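PDB 2YIK: endoglucanase from Clostridium thermocellum, which probably hydrolyses internal beta-1,4-glucosidic bonds of cellulose, as a family 9 glycoside hydrolase. Local coordinates for residues N396-Q400 against Q424-L428. Numbering follows the deposited sequence.
Sequences NTAAQ and QMDYL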
loop_
_atom_site.group_PDB
_atom_site.type_symbol
_atom_site.label_atom_id
_atom_site.label_comp_id
_atom_site.label_asym_id
_atom_site.label_seq_id
_atom_site.Cartn_x
_atom_site.Cartn_y
_atom_site.Cartn_z
ATOM N N ASN A 396 -5.738 -12.301 2.905
ATOM C CA ASN A 396 -7.170 -12.536 2.846
ATOM C C ASN A 396 -7.945 -11.283 2.442
ATOM O O ASN A 396 -8.790 -11.339 1.554
ATOM C CB ASN A 396 -7.675 -13.051 4.198
ATOM C CG ASN A 396 -9.145 -13.448 4.159
ATOM O OD1 ASN A 396 -10.031 -12.600 4.167
ATOM N ND2 ASN A 396 -9.402 -14.745 4.105
ATOM N N THR A 397 -7.663 -10.157 3.090
ATOM C CA THR A 397 -8.367 -8.923 2.760
ATOM C C THR A 397 -8.036 -8.422 1.349
ATOM O O THR A 397 -8.851 -7.737 0.732
ATOM C CB THR A 397 -8.106 -7.812 3.817
ATOM O OG1 THR A 397 -6.699 -7.607 3.995
ATOM C CG2 THR A 397 -8.744 -8.204 5.144
ATOM N N ALA A 398 -6.857 -8.780 0.838
ATOM C CA ALA A 398 -6.469 -8.394 -0.518
ATOM C C ALA A 398 -7.360 -9.168 -1.486
ATOM O O ALA A 398 -7.797 -8.636 -2.507
ATOM C CB ALA A 398 -5.013 -8.725 -0.772
ATOM N N ALA A 399 -7.623 -10.431 -1.165
ATOM C CA ALA A 399 -8.493 -11.254 -1.999
ATOM C C ALA A 399 -9.906 -10.684 -1.918
ATOM O O ALA A 399 -10.630 -10.656 -2.911
ATOM C CB ALA A 399 -8.482 -12.706 -1.517
ATOM N N GLN A 400 -10.295 -10.242 -0.724
ATOM C CA GLN A 400 -11.615 -9.650 -0.526
ATOM C C GLN A 400 -11.759 -8.427 -1.429
ATOM O O GLN A 400 -12.779 -8.245 -2.098
ATOM C CB GLN A 400 -11.805 -9.225 0.935
ATOM C CG GLN A 400 -11.999 -10.365 1.933
ATOM C CD GLN A 400 -12.313 -9.850 3.332
ATOM O OE1 GLN A 400 -13.109 -8.924 3.491
ATOM N NE2 GLN A 400 -11.696 -10.450 4.348
ATOM N N GLN A 424 -15.535 -13.846 4.930
ATOM C CA GLN A 424 -14.173 -13.711 5.424
ATOM C C GLN A 424 -14.005 -12.492 6.335
ATOM O O GLN A 424 -13.329 -12.579 7.362
ATOM C CB GLN A 424 -13.187 -13.656 4.251
ATOM C CG GLN A 424 -13.126 -14.945 3.419
ATOM C CD GLN A 424 -12.884 -16.190 4.265
ATOM O OE1 GLN A 424 -13.788 -17.010 4.468
ATOM N NE2 GLN A 424 -11.665 -16.334 4.766
ATOM N N MET A 425 -14.612 -11.361 5.977
ATOM C CA MET A 425 -14.504 -10.175 6.830
ATOM C C MET A 425 -15.204 -10.447 8.160
ATOM O O MET A 425 -14.706 -10.059 9.223
ATOM C CB MET A 425 -15.138 -8.945 6.176
ATOM C CG MET A 425 -14.908 -7.662 6.976
ATOM S SD MET A 425 -13.135 -7.284 7.157
ATOM C CE MET A 425 -12.844 -6.377 5.562
ATOM N N ASP A 426 -16.356 -11.112 8.104
ATOM C CA ASP A 426 -17.077 -11.430 9.336
ATOM C C ASP A 426 -16.222 -12.356 10.214
ATOM O O ASP A 426 -16.248 -12.233 11.441
ATOM C CB ASP A 426 -18.442 -12.066 9.034
ATOM C CG ASP A 426 -19.438 -11.068 8.456
ATOM O OD1 ASP A 426 -19.119 -9.860 8.384
ATOM O OD2 ASP A 426 -20.552 -11.491 8.076
ATOM N N TYR A 427 -15.463 -13.270 9.605
ATOM C CA TYR A 427 -14.594 -14.144 10.401
ATOM C C TYR A 427 -13.571 -13.254 11.102
ATOM O O TYR A 427 -13.347 -13.375 12.311
ATOM C CB TYR A 427 -13.841 -15.167 9.528
ATOM C CG TYR A 427 -12.789 -15.986 10.284
ATOM C CD1 TYR A 427 -11.580 -15.411 10.667
ATOM C CD2 TYR A 427 -13.018 -17.323 10.643
ATOM C CE1 TYR A 427 -10.623 -16.131 11.393
ATOM C CE2 TYR A 427 -12.060 -18.058 11.369
ATOM C CZ TYR A 427 -10.867 -17.450 11.744
ATOM O OH TYR A 427 -9.915 -18.129 12.485
ATOM N N LEU A 428 -12.948 -12.357 10.344
ATOM C CA LEU A 428 -11.945 -11.470 10.920
ATOM C C LEU A 428 -12.520 -10.514 11.961
ATOM O O LEU A 428 -11.796 -10.055 12.841
ATOM C CB LEU A 428 -11.218 -10.688 9.815
ATOM C CG LEU A 428 -10.221 -11.518 8.988
ATOM C CD1 LEU A 428 -9.721 -10.699 7.798
ATOM C CD2 LEU A 428 -9.056 -11.952 9.869
#
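Asn396 OD1 receives the side-chain amide of Gln400 one helical turn further on, with Gln400 NE2 2.7 Å away, and the joined pair faces Gln424 and Met425 of the other helix. The bond is nearly straight, 169° at the hydrogen, and the donor approaches almost in line with the C=O bond of Asn396. Asn396 OD1 lies within 3° of the Gln400 amide plane. The pair shows how a buried helix face can carry two amides: one donates to the other, and Asn396 ND2 is in turn bonded to the backbone O of Val385. Together the two bonds, one accepted and one donated, define which way round the Asn396 amide sits.

Against both amides comes the aliphatic base of Gln424, whose CB lies 3.3 Å from Asn396 OD1 and 3.5 Å from Gln400 NE2. On the other branch of the Gln400 amide, OE1 faces the hydrocarbon of Met425, with CB at 3.4 Å and CE at 3.3 Å. The methionine chain bends at both chi2 and chi3, which brings its terminal methyl round to Gln400 OE1, and Phe505, Ala508 and Leu512 of helix 499-516 pack on the same side chain. A nonpolar contact follows, Leu428 CD1 against Thr397 CG2 at 3.8 Å, the methyl of a threonine whose OG1 is turned back to the carbonyl O of Ala393.

The segments run at 147° with their axes 10.7 Å apart, a near-antiparallel spacing bridged by side chains. Helices 392-408 and 416-428 thus pack as consecutive antiparallel helices, as expected within the (alpha/alpha)6 barrel of glycoside hydrolase family 9.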